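Local coordinates for Pdx2 protein (Plasmodium falciparum, PDB 2ABW) that hydrolyses glutamine to glutamate and ammonia, the ammonia being channelled to the Pdx1 synthase subunit for the making of pyridoxal 5'-phosphate (vitamin B6), at residues A[74-79]-A[110-115]; A[92-97]-A[117-122]; A[166-171]-A[183-188]. One frame throughout, in Å; residues are numbered along the deposited sequence. Where two conformers were deposited one is given.

Contact 1. Residues A[74-79]-A[110-115]; sequences HFIHVL and FSFGGL
Ile-76 and His-77, in the last turn of helix 63-77, face the irregular chain of Phe-112 to Gly-114, with the CA atoms of Ile-76 and Gly-114 6.8 Å apart. No backbone hydrogen bond joins the two segments. The polar link is the imidazole of His-77. Its NE2 donates to the carbonyl O of Phe-112 over 2.8 Å, with an N-H...O angle of 154°. The acceptor lies almost in the ring plane, so the ring meets the loop with its edge. CE1 of His-77 continues that edge to within 3.5 Å of Gly-114 N. CG2 of Ile-76 sits over the centre of one imidazole face, 3.5 Å above the plane, and covers that face. The other branch of Ile-76 runs out from beside its backbone N (chi1 -64°) and then extends. This brings CD1 to 3.5 Å from CB of Phe-112, and the two side chains cross at about a right angle. Gly-114 has no side chain, and its CA lies 4.3 Å from CG2 of Ile-76. Behind the contact, OG of one Ser-111 conformer accepts from Gly-113 N, an ST turn. The ring of Phe-112 meets that of Tyr-69 and packs on Leu-92 of helix 88-92. The arrangement is a helix C-terminal turn pinned to a glycine-bearing loop by a histidine-to-carbonyl bond, beside the nucleophile-bearing core of a class I glutaminase domain.

Contact 2. Residues A[92-97]-A[117-122]; sequences LLSKNV and ITICRN
Asn-96 and Thr-118 pair in parallel, their CA atoms 4.5 Å apart. Asn-96 N donates to Ile-117 O at 3.2 Å, and the bond is nearly straight at 178°. In return Ile-119 N donates to Asn-96 O at 2.9 Å. Lys-95 N adds a weak bond to Ile-117 O. On the face of Asn-96 and Thr-118, CG of Asn-96 stands beside its backbone N (chi1 -60°). From there ND2 reaches OG1 of Thr-118 at 3.2 Å, with the hydroxyl close to the amide plane. On the face of Val-97 and Ile-119, the side chains lie side by side, CG2 to CG2 at 4.1 Å. These pairs join two strands of a small three-stranded sheet, in which 115-120 is central, parallel to 94-98 and antiparallel to 157-161. Before the chain turns at Lys-95 and Asn-96, Ser-94 points into the isoleucines. Its OG lies 3.3 Å from CD1 of Ile-117 and 3.4 Å from CG2 of Ile-119. That buried hydroxyl is hydrogen-bonded to the carbonyl O of Cys-90. Further out, Thr-118 OG1 is also bonded to Glu-160 OE1, and Ile-119 packs on Cys-90 and Ile-91 of helix 88-92. Arg-121, a glutamine-binding residue, follows the strand directly.

Contact 3. Residues A[166-171]-A[183-188]; sequences VKVLAT and AAVEQN
Val-166 and Val-185 cross at a slant, with CG1 of Val-166 3.9 Å from CB of Val-185. The second branch of Val-166 turns to another partner. Its CG2 lies beside its own backbone N, and it meets the amide end of Gln-187, 3.2 Å from OE1. The Gln-187 chain is extended to its amide (chi1 -175°, chi2 177°), and OE1 also accepts from Asp-116 N. Val-168 and Val-185 share one face of the sheet, but the side chains touch only loosely. On the other face, Ala-170 and Ala-184 stand methyl to methyl, CB to CB at 3.9 Å. Glu-186 is on this face too. Its OE1 is hydrogen-bonded to Tyr-208 OH, and OE2 forms a salt bridge with Lys-212 NZ of helix 204-219. Lys-167 lies across from Glu-186, but its amine bonds to the carbonyl of Asp-164. Leu-169 points toward the partner strand, its CB 4.1 Å from CB of Ala-184.

The backbones are antiparallel, at 160°. Lys-167 and Glu-186 form a hydrogen-bonded pair, N of Lys-167 to O of Glu-186 at 2.8 Å and N of Glu-186 to O of Lys-167 at 2.9 Å. Beyond Val-168 the register slips. Leu-169 N and Ala-170 N both donate to Ala-184 O, from one face of its carbonyl plane and well out of that plane. Ala-183 N and Ala-184 N likewise share Ala-170 O. These are two classic beta bulges in the hairpin of strands 167-174 and 180-187. Six backbone bonds thus join the segments, while the polar ends of Lys-167, Glu-186 and Gln-187 bond to residues outside them.

Overall arrangement
Along the chain, contacts 1 and 2 interleave: 74-79, 92-97, 110-115, then 117-122. Contact 3 follows as a hairpin. Centres of contacts 1 and 2, and of 2 and 3, lie about 14 Å apart; those of 1 and 3 lie about 17 Å apart. Contact 3 belongs to the nine-stranded mixed sheet, and contact 2 to the small sheet of strands 94-98, 115-120 and 157-161. Contact 1 ties helix 63-77 to the loop entering strand 115-120. Ser-111 and Phe-112 meet Leu-92 and Ser-94, joining contacts 1 and 2. Gln-187 and Val-185 reach Leu-115, and Val-185 also reaches Ile-117. The two sheets therefore pack together. Contact 2 also packs on helix 88-92, which follows the nucleophile Cys-87.

Contact 1. Residues A[74-79]-A[110-115]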
ATOM      1  N   HIS A  74      12.802   3.035  -8.802  1.00 14.47           N
ATOM      2  CA  HIS A  74      12.705   2.920 -10.243  1.00 13.64           C
ATOM      3  C   HIS A  74      11.378   2.245 -10.674  1.00 13.91           C
ATOM      4  O   HIS A  74      10.718   2.639 -11.653  1.00 14.33           O
ATOM      5  CB  HIS A  74      13.941   2.220 -10.785  1.00 15.51           C
ATOM      6  CG  HIS A  74      13.874   1.867 -12.237  1.00 15.26           C
ATOM      7  ND1 HIS A  74      13.526   0.596 -12.639  1.00 16.26           N
ATOM      8  CD2 HIS A  74      14.208   2.544 -13.349  1.00 16.43           C
ATOM      9  CE1 HIS A  74      13.632   0.521 -13.947  1.00 18.34           C
ATOM     10  NE2 HIS A  74      13.915   1.730 -14.405  1.00 15.96           N
ATOM     11  N   PHE A  75      11.010   1.184  -9.980  1.00 14.34           N
ATOM     12  CA  PHE A  75       9.785   0.410 -10.266  1.00 14.10           C
ATOM     13  C   PHE A  75       8.577   1.336 -10.165  1.00 15.09           C
ATOM     14  O   PHE A  75       7.703   1.328 -11.042  1.00 15.44           O
ATOM     15  CB  PHE A  75       9.670  -0.687  -9.248  1.00 14.17           C
ATOM     16  CG  PHE A  75       8.435  -1.577  -9.299  1.00 15.80           C
ATOM     17  CD1 PHE A  75       7.254  -1.188  -8.682  1.00 16.38           C
ATOM     18  CD2 PHE A  75       8.553  -2.838  -9.868  1.00 15.86           C
ATOM     19  CE1 PHE A  75       6.144  -1.993  -8.685  1.00 17.54           C
ATOM     20  CE2 PHE A  75       7.433  -3.695  -9.834  1.00 17.48           C
ATOM     21  CZ  PHE A  75       6.287  -3.237  -9.219  1.00 16.41           C
ATOM     22  N   ILE A  76       8.534   2.158  -9.137  1.00 14.72           N
ATOM     23  CA  ILE A  76       7.432   3.046  -8.902  1.00 14.22           C
ATOM     24  C   ILE A  76       7.354   4.176  -9.874  1.00 13.99           C
ATOM     25  O   ILE A  76       6.282   4.559 -10.348  1.00 17.97           O
ATOM     26  CB  ILE A  76       7.497   3.591  -7.444  1.00 14.72           C
ATOM     27  CG1 ILE A  76       7.338   2.494  -6.415  1.00 14.26           C
ATOM     28  CG2 ILE A  76       6.403   4.661  -7.150  1.00 17.20           C
ATOM     29  CD1 ILE A  76       7.868   2.859  -5.060  1.00 16.25           C
ATOM     30  N   HIS A  77       8.469   4.856 -10.120  1.00 13.43           N
ATOM     31  CA  HIS A  77       8.505   6.155 -10.729  1.00 14.22           C
ATOM     32  C   HIS A  77       8.992   6.220 -12.158  1.00 14.98           C
ATOM     33  O   HIS A  77       8.619   7.119 -12.868  1.00 15.20           O
ATOM     34  CB  HIS A  77       9.446   7.055  -9.934  1.00 14.15           C
ATOM     35  CG  HIS A  77       8.962   7.316  -8.546  1.00 16.08           C
ATOM     36  ND1 HIS A  77       7.835   8.083  -8.276  1.00 14.99           N
ATOM     37  CD2 HIS A  77       9.399   6.829  -7.370  1.00 15.37           C
ATOM     38  CE1 HIS A  77       7.678   8.124  -6.953  1.00 16.45           C
ATOM     39  NE2 HIS A  77       8.568   7.344  -6.378  1.00 15.49           N
ATOM     40  N   VAL A  78       9.691   5.207 -12.598  1.00 14.72           N
ATOM     41  CA  VAL A  78      10.145   5.104 -14.007  1.00 14.06           C
ATOM     42  C   VAL A  78       9.314   4.078 -14.766  1.00 14.89           C
ATOM     43  O   VAL A  78       8.753   4.380 -15.827  1.00 16.44           O
ATOM     44  CB  VAL A  78      11.652   4.817 -14.118  1.00 14.91           C
ATOM     45  CG1 VAL A  78      12.057   4.717 -15.639  1.00 14.49           C
ATOM     46  CG2 VAL A  78      12.469   5.978 -13.398  1.00 15.64           C
ATOM     47  N   LEU A  79       9.247   2.862 -14.244  1.00 15.60           N
ATOM     48  CA  LEU A  79       8.411   1.811 -14.862  1.00 15.21           C
ATOM     49  C   LEU A  79       6.951   2.122 -14.637  1.00 15.76           C
ATOM     50  O   LEU A  79       6.123   1.613 -15.433  1.00 15.80           O
ATOM     51  CB  LEU A  79       8.732   0.444 -14.298  1.00 15.79           C
ATOM     52  CG  LEU A  79      10.153   0.034 -14.544  1.00 16.14           C
ATOM     53  CD1 LEU A  79      10.336  -1.388 -14.067  1.00 14.86           C
ATOM     54  CD2 LEU A  79      10.708   0.316 -15.974  1.00 18.50           C
ATOM     55  N   PHE A 110      14.293   8.255   3.017  1.00 20.16           N
ATOM     56  CA  PHE A 110      13.401   7.392   3.780  1.00 19.96           C
ATOM     57  C   PHE A 110      12.221   6.819   2.964  1.00 19.50           C
ATOM     58  O   PHE A 110      12.035   5.608   2.920  1.00 19.16           O
ATOM     59  CB  PHE A 110      12.805   8.104   4.978  1.00 21.13           C
ATOM     60  CG  PHE A 110      11.957   7.224   5.858  1.00 21.97           C
ATOM     61  CD1 PHE A 110      12.571   6.330   6.739  1.00 25.30           C
ATOM     62  CD2 PHE A 110      10.567   7.372   5.928  1.00 25.53           C
ATOM     63  CE1 PHE A 110      11.788   5.543   7.595  1.00 23.83           C
ATOM     64  CE2 PHE A 110       9.786   6.592   6.797  1.00 24.04           C
ATOM     65  CZ  PHE A 110      10.392   5.697   7.608  1.00 21.95           C
ATOM     66  N   SER A 111      11.380   7.693   2.413  1.00 19.97           N
ATOM     67  CA  SER A 111      10.271   7.273   1.607  1.00 18.71           C
ATOM     68  C   SER A 111      10.702   6.854   0.180  1.00 18.17           C
ATOM     69  O   SER A 111      11.678   7.385  -0.392  1.00 18.15           O
ATOM     70  CB  SER A 111       9.272   8.397   1.450  0.60 19.24           C
ATOM     71  OG  SER A 111       8.114   8.016   0.732  0.60 19.03           O
ATOM     72  N   PHE A 112       9.925   5.908  -0.345  1.00 15.83           N
ATOM     73  CA  PHE A 112       9.986   5.548  -1.811  1.00 16.50           C
ATOM     74  C   PHE A 112       9.292   6.594  -2.617  1.00 17.22           C
ATOM     75  O   PHE A 112       9.536   6.686  -3.847  1.00 18.21           O
ATOM     76  CB  PHE A 112       9.380   4.187  -2.138  1.00 18.06           C
ATOM     77  CG  PHE A 112       9.841   3.053  -1.314  1.00 18.89           C
ATOM     78  CD1 PHE A 112      11.140   2.610  -1.334  1.00 18.94           C
ATOM     79  CD2 PHE A 112       8.930   2.321  -0.570  1.00 20.65           C
ATOM     80  CE1 PHE A 112      11.584   1.545  -0.583  1.00 21.28           C
ATOM     81  CE2 PHE A 112       9.335   1.294   0.160  1.00 21.48           C
ATOM     82  CZ  PHE A 112      10.686   0.872   0.200  1.00 19.64           C
ATOM     83  N   GLY A 113       8.377   7.352  -2.016  1.00 18.20           N
ATOM     84  CA  GLY A 113       7.531   8.300  -2.769  1.00 16.63           C
ATOM     85  C   GLY A 113       6.424   7.604  -3.571  1.00 15.99           C
ATOM     86  O   GLY A 113       6.368   6.363  -3.590  1.00 17.68           O
ATOM     87  N   GLY A 114       5.550   8.457  -4.185  1.00 15.33           N
ATOM     88  CA  GLY A 114       4.495   7.914  -5.082  1.00 15.64           C
ATOM     89  C   GLY A 114       3.116   8.486  -4.736  1.00 16.64           C
ATOM     90  O   GLY A 114       2.269   8.614  -5.583  1.00 18.24           O
ATOM     91  N   LEU A 115       2.906   8.793  -3.461  1.00 16.36           N
ATOM     92  CA  LEU A 115       1.679   9.480  -3.010  1.00 15.38           C
ATOM     93  C   LEU A 115       2.036  10.870  -2.469  1.00 15.36           C
ATOM     94  O   LEU A 115       2.802  10.957  -1.478  1.00 16.14           O
ATOM     95  CB  LEU A 115       1.009   8.638  -1.897  1.00 16.41           C
ATOM     96  CG  LEU A 115       0.515   7.258  -2.346  1.00 17.46           C
ATOM     97  CD1 LEU A 115       0.083   6.487  -1.153  1.00 17.06           C
ATOM     98  CD2 LEU A 115      -0.534   7.406  -3.394  1.00 17.65           C
TER

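Contact 2. Residues A[92-97]-A[117-122]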
ATOM      1  N   LEU A  92       5.631   4.656   3.566  1.00 18.62           N
ATOM      2  CA  LEU A  92       6.819   4.647   2.711  1.00 18.87           C
ATOM      3  C   LEU A  92       6.524   5.064   1.272  1.00 19.48           C
ATOM      4  O   LEU A  92       7.451   5.255   0.499  1.00 23.66           O
ATOM      5  CB  LEU A  92       7.473   3.290   2.739  1.00 18.33           C
ATOM      6  CG  LEU A  92       8.125   2.937   4.083  1.00 19.52           C
ATOM      7  CD1 LEU A  92       8.611   1.483   4.057  1.00 20.67           C
ATOM      8  CD2 LEU A  92       9.218   3.941   4.443  1.00 20.85           C
ATOM      9  N   LEU A  93       5.299   5.243   0.870  1.00 16.33           N
ATOM     10  CA  LEU A  93       4.948   5.919  -0.426  1.00 16.57           C
ATOM     11  C   LEU A  93       4.743   7.434  -0.296  1.00 18.04           C
ATOM     12  O   LEU A  93       4.512   8.159  -1.271  1.00 17.86           O
ATOM     13  CB  LEU A  93       3.709   5.315  -1.041  1.00 17.46           C
ATOM     14  CG  LEU A  93       3.771   3.843  -1.410  1.00 17.91           C
ATOM     15  CD1 LEU A  93       2.471   3.276  -1.973  1.00 17.33           C
ATOM     16  CD2 LEU A  93       4.927   3.648  -2.535  1.00 18.86           C
ATOM     17  N   SER A  94       4.661   7.890   0.955  1.00 17.68           N
ATOM     18  CA  SER A  94       4.238   9.218   1.187  1.00 14.62           C
ATOM     19  C   SER A  94       5.353  10.259   0.968  1.00 16.76           C
ATOM     20  O   SER A  94       6.520  10.033   1.282  1.00 20.50           O
ATOM     21  CB  SER A  94       3.630   9.409   2.569  1.00 16.56           C
ATOM     22  OG  SER A  94       2.518   8.566   2.716  1.00 16.73           O
ATOM     23  N   LYS A  95       4.953  11.463   0.560  1.00 18.22           N
ATOM     24  CA  LYS A  95       5.939  12.575   0.374  1.00 19.43           C
ATOM     25  C   LYS A  95       6.533  13.103   1.630  1.00 19.88           C
ATOM     26  O   LYS A  95       7.780  13.234   1.781  1.00 19.92           O
ATOM     27  CB  LYS A  95       5.274  13.722  -0.344  1.00 18.31           C
ATOM     28  CG  LYS A  95       6.203  14.897  -0.670  1.00 21.51           C
ATOM     29  CD  LYS A  95       5.515  15.901  -1.543  1.00 27.39           C
ATOM     30  CE  LYS A  95       6.543  16.900  -2.147  1.00 30.94           C
ATOM     31  NZ  LYS A  95       7.914  16.294  -2.139  1.00 33.04           N
ATOM     32  N   ASN A  96       5.665  13.455   2.592  1.00 17.90           N
ATOM     33  CA  ASN A  96       6.093  13.972   3.858  1.00 18.83           C
ATOM     34  C   ASN A  96       5.680  12.989   4.926  1.00 19.42           C
ATOM     35  O   ASN A  96       4.485  12.616   5.016  1.00 19.11           O
ATOM     36  CB  ASN A  96       5.479  15.336   4.140  1.00 19.19           C
ATOM     37  CG  ASN A  96       5.837  16.358   3.124  1.00 19.65           C
ATOM     38  OD1 ASN A  96       7.055  16.554   2.786  1.00 25.17           O
ATOM     39  ND2 ASN A  96       4.809  17.057   2.618  1.00 23.53           N
ATOM     40  N   VAL A  97       6.620  12.497   5.706  1.00 20.66           N
ATOM     41  CA  VAL A  97       6.369  11.651   6.839  1.00 20.57           C
ATOM     42  C   VAL A  97       6.600  12.380   8.118  1.00 23.81           C
ATOM     43  O   VAL A  97       7.720  12.890   8.315  1.00 23.11           O
ATOM     44  CB  VAL A  97       7.144  10.293   6.702  1.00 22.70           C
ATOM     45  CG1 VAL A  97       6.864   9.429   7.896  1.00 25.02           C
ATOM     46  CG2 VAL A  97       6.857   9.532   5.303  1.00 19.74           C
ATOM     47  N   ILE A 117       1.200  13.078  -0.383  1.00 15.62           N
ATOM     48  CA  ILE A 117       0.468  13.305   0.847  1.00 16.91           C
ATOM     49  C   ILE A 117       1.446  13.483   1.999  1.00 16.97           C
ATOM     50  O   ILE A 117       2.577  13.113   1.962  1.00 16.57           O
ATOM     51  CB  ILE A 117      -0.439  12.097   1.179  1.00 16.72           C
ATOM     52  CG1 ILE A 117       0.371  10.812   1.517  1.00 16.26           C
ATOM     53  CG2 ILE A 117      -1.442  11.891   0.042  1.00 16.33           C
ATOM     54  CD1 ILE A 117      -0.465   9.525   1.689  1.00 16.95           C
ATOM     55  N   THR A 118       0.942  14.094   3.069  1.00 15.89           N
ATOM     56  CA  THR A 118       1.632  14.104   4.341  1.00 15.71           C
ATOM     57  C   THR A 118       0.956  13.148   5.270  1.00 16.82           C
ATOM     58  O   THR A 118      -0.287  13.165   5.446  1.00 16.25           O
ATOM     59  CB  THR A 118       1.511  15.496   5.004  1.00 17.48           C
ATOM     60  OG1 THR A 118       2.120  16.473   4.159  1.00 17.58           O
ATOM     61  CG2 THR A 118       2.118  15.575   6.337  1.00 15.47           C
ATOM     62  N   ILE A 119       1.724  12.232   5.816  1.00 16.06           N
ATOM     63  CA  ILE A 119       1.198  11.193   6.676  1.00 17.73           C
ATOM     64  C   ILE A 119       1.915  11.210   8.055  1.00 17.05           C
ATOM     65  O   ILE A 119       3.138  11.548   8.125  1.00 17.03           O
ATOM     66  CB  ILE A 119       1.338   9.853   6.006  1.00 16.88           C
ATOM     67  CG1 ILE A 119       0.412   8.813   6.615  1.00 18.46           C
ATOM     68  CG2 ILE A 119       2.850   9.404   6.030  1.00 18.07           C
ATOM     69  CD1 ILE A 119       0.345   7.532   5.732  1.00 19.74           C
ATOM     70  N   CYS A 120       1.195  10.890   9.111  1.00 19.31           N
ATOM     71  CA  CYS A 120       1.655  10.894  10.492  1.00 22.29           C
ATOM     72  C   CYS A 120       1.560   9.511  11.074  1.00 24.94           C
ATOM     73  O   CYS A 120       0.531   8.830  10.969  1.00 22.78           O
ATOM     74  CB  CYS A 120       0.767  11.771  11.333  0.75 21.02           C
ATOM     75  SG  CYS A 120       0.595  13.320  10.622  0.75 25.17           S
ATOM     76  N   ARG A 121       2.631   9.062  11.689  1.00 29.19           N
ATOM     77  CA  ARG A 121       2.593   7.711  12.177  1.00 34.72           C
ATOM     78  C   ARG A 121       1.851   7.699  13.448  1.00 37.12           C
ATOM     79  O   ARG A 121       1.205   6.713  13.732  1.00 40.62           O
ATOM     80  CB  ARG A 121       3.991   7.093  12.299  1.00 36.26           C
ATOM     81  CG  ARG A 121       4.377   6.752  13.601  1.00 41.07           C
ATOM     82  CD  ARG A 121       5.465   5.728  13.586  1.00 43.77           C
ATOM     83  NE  ARG A 121       6.151   5.734  14.861  1.00 47.90           N
ATOM     84  CZ  ARG A 121       7.222   4.982  15.144  1.00 50.57           C
ATOM     85  NH1 ARG A 121       7.711   4.132  14.245  1.00 53.78           N
ATOM     86  NH2 ARG A 121       7.807   5.081  16.338  1.00 52.13           N
ATOM     87  N   ASN A 122       1.971   8.773  14.229  1.00 39.86           N
ATOM     88  CA  ASN A 122       1.582   8.802  15.626  1.00 42.58           C
ATOM     89  C   ASN A 122       0.769   7.638  16.159  1.00 45.71           C
ATOM     90  O   ASN A 122      -0.455   7.702  16.083  1.00 48.91           O
TER

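Contact 3. Residues A[166-171]-A[183-188]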
ATOM      1  N   VAL A 166      -3.972  13.378  -6.574  1.00 17.92           N
ATOM      2  CA  VAL A 166      -4.342  12.369  -5.601  1.00 19.43           C
ATOM      3  C   VAL A 166      -5.823  12.252  -5.510  1.00 20.18           C
ATOM      4  O   VAL A 166      -6.556  13.256  -5.343  1.00 22.63           O
ATOM      5  CB  VAL A 166      -3.786  12.719  -4.211  1.00 18.25           C
ATOM      6  CG1 VAL A 166      -4.392  11.766  -3.163  1.00 21.70           C
ATOM      7  CG2 VAL A 166      -2.255  12.791  -4.232  1.00 20.13           C
ATOM      8  N   LYS A 167      -6.312  11.056  -5.737  1.00 19.23           N
ATOM      9  CA  LYS A 167      -7.714  10.773  -5.558  1.00 19.47           C
ATOM     10  C   LYS A 167      -7.982  10.136  -4.187  1.00 18.50           C
ATOM     11  O   LYS A 167      -7.288   9.217  -3.742  1.00 18.49           O
ATOM     12  CB  LYS A 167      -8.151   9.852  -6.657  1.00 21.90           C
ATOM     13  CG  LYS A 167      -7.810  10.418  -8.086  1.00 30.67           C
ATOM     14  CD  LYS A 167      -8.054  11.933  -8.329  1.00 36.42           C
ATOM     15  CE  LYS A 167      -7.340  12.430  -9.642  1.00 38.53           C
ATOM     16  NZ  LYS A 167      -7.801  13.821 -10.046  1.00 39.09           N
ATOM     17  N   VAL A 168      -8.887  10.704  -3.436  1.00 18.17           N
ATOM     18  CA  VAL A 168      -9.311  10.150  -2.185  1.00 18.01           C
ATOM     19  C   VAL A 168     -10.287   9.052  -2.546  1.00 18.98           C
ATOM     20  O   VAL A 168     -11.412   9.305  -3.139  1.00 22.04           O
ATOM     21  CB  VAL A 168      -9.958  11.200  -1.237  1.00 17.96           C
ATOM     22  CG1 VAL A 168     -10.602  10.496  -0.014  1.00 20.98           C
ATOM     23  CG2 VAL A 168      -8.910  12.189  -0.857  1.00 20.72           C
ATOM     24  N   LEU A 169      -9.870   7.844  -2.288  1.00 16.13           N
ATOM     25  CA  LEU A 169     -10.619   6.673  -2.678  1.00 16.39           C
ATOM     26  C   LEU A 169     -11.621   6.249  -1.608  1.00 15.75           C
ATOM     27  O   LEU A 169     -12.677   5.683  -1.872  1.00 17.79           O
ATOM     28  CB  LEU A 169      -9.592   5.535  -3.013  1.00 17.03           C
ATOM     29  CG  LEU A 169     -10.204   4.241  -3.390  1.00 17.66           C
ATOM     30  CD1 LEU A 169     -11.153   4.325  -4.624  1.00 20.07           C
ATOM     31  CD2 LEU A 169      -9.102   3.191  -3.572  1.00 17.66           C
ATOM     32  N   ALA A 170     -11.264   6.388  -0.315  1.00 15.34           N
ATOM     33  CA  ALA A 170     -12.172   5.999   0.745  1.00 14.45           C
ATOM     34  C   ALA A 170     -11.943   6.849   1.980  1.00 16.13           C
ATOM     35  O   ALA A 170     -10.786   7.198   2.294  1.00 14.88           O
ATOM     36  CB  ALA A 170     -11.959   4.541   1.126  1.00 13.61           C
ATOM     37  N   THR A 171     -13.032   7.202   2.666  1.00 14.96           N
ATOM     38  CA  THR A 171     -13.028   7.971   3.888  1.00 15.94           C
ATOM     39  C   THR A 171     -13.949   7.273   4.878  1.00 16.67           C
ATOM     40  O   THR A 171     -14.680   6.348   4.553  1.00 16.53           O
ATOM     41  CB  THR A 171     -13.519   9.378   3.683  1.00 16.23           C
ATOM     42  OG1 THR A 171     -14.911   9.354   3.273  1.00 17.04           O
ATOM     43  CG2 THR A 171     -12.676  10.068   2.661  1.00 18.26           C
ATOM     44  N   ALA A 183      -8.985   7.127   4.445  1.00 15.13           N
ATOM     45  CA  ALA A 183      -8.565   5.758   4.615  1.00 15.22           C
ATOM     46  C   ALA A 183      -7.715   5.207   3.443  1.00 15.17           C
ATOM     47  O   ALA A 183      -6.900   4.328   3.655  1.00 14.43           O
ATOM     48  CB  ALA A 183      -9.795   4.839   4.897  1.00 16.16           C
ATOM     49  N   ALA A 184      -8.004   5.661   2.230  1.00 14.62           N
ATOM     50  CA  ALA A 184      -7.355   5.146   1.029  1.00 12.98           C
ATOM     51  C   ALA A 184      -7.242   6.254   0.042  1.00 15.38           C
ATOM     52  O   ALA A 184      -8.115   7.116  -0.143  1.00 14.67           O
ATOM     53  CB  ALA A 184      -8.155   4.043   0.477  1.00 13.04           C
ATOM     54  N   VAL A 185      -6.069   6.301  -0.606  1.00 15.20           N
ATOM     55  CA  VAL A 185      -5.795   7.265  -1.681  1.00 15.17           C
ATOM     56  C   VAL A 185      -5.198   6.533  -2.861  1.00 15.91           C
ATOM     57  O   VAL A 185      -4.589   5.456  -2.688  1.00 15.72           O
ATOM     58  CB  VAL A 185      -4.800   8.368  -1.231  1.00 16.72           C
ATOM     59  CG1 VAL A 185      -5.516   9.303  -0.221  1.00 15.26           C
ATOM     60  CG2 VAL A 185      -3.501   7.860  -0.650  1.00 16.63           C
ATOM     61  N   GLU A 186      -5.328   7.133  -4.023  1.00 15.90           N
ATOM     62  CA  GLU A 186      -4.745   6.557  -5.227  1.00 15.16           C
ATOM     63  C   GLU A 186      -4.156   7.686  -6.047  1.00 16.89           C
ATOM     64  O   GLU A 186      -4.800   8.733  -6.251  1.00 17.56           O
ATOM     65  CB  GLU A 186      -5.846   5.783  -5.985  1.00 15.64           C
ATOM     66  CG  GLU A 186      -5.285   4.972  -7.192  1.00 15.95           C
ATOM     67  CD  GLU A 186      -6.307   3.974  -7.735  1.00 17.73           C
ATOM     68  OE1 GLU A 186      -7.521   4.126  -7.411  1.00 20.34           O
ATOM     69  OE2 GLU A 186      -5.964   3.135  -8.551  1.00 20.27           O
ATOM     70  N   GLN A 187      -2.976   7.492  -6.591  1.00 14.73           N
ATOM     71  CA  GLN A 187      -2.332   8.546  -7.402  1.00 16.02           C
ATOM     72  C   GLN A 187      -1.537   7.807  -8.483  1.00 15.95           C
ATOM     73  O   GLN A 187      -0.610   7.094  -8.133  1.00 16.00           O
ATOM     74  CB  GLN A 187      -1.368   9.414  -6.607  1.00 16.76           C
ATOM     75  CG  GLN A 187      -0.816  10.574  -7.461  1.00 17.64           C
ATOM     76  CD  GLN A 187       0.058  11.461  -6.708  1.00 17.58           C
ATOM     77  OE1 GLN A 187       0.260  11.293  -5.480  1.00 19.85           O
ATOM     78  NE2 GLN A 187       0.671  12.427  -7.443  1.00 20.78           N
ATOM     79  N   ASN A 188      -1.966   7.980  -9.735  1.00 16.08           N
ATOM     80  CA  ASN A 188      -1.265   7.326 -10.850  1.00 15.01           C
ATOM     81  C   ASN A 188      -1.215   5.818 -10.519  1.00 14.89           C
ATOM     82  O   ASN A 188      -2.268   5.256 -10.158  1.00 16.78           O
ATOM     83  CB  ASN A 188       0.104   7.916 -11.076  1.00 17.69           C
ATOM     84  CG  ASN A 188       0.111   9.407 -11.322  1.00 20.76           C
ATOM     85  OD1 ASN A 188      -0.574   9.855 -12.200  1.00 24.81           O
ATOM     86  ND2 ASN A 188       0.855  10.177 -10.482  1.00 26.36           N
TER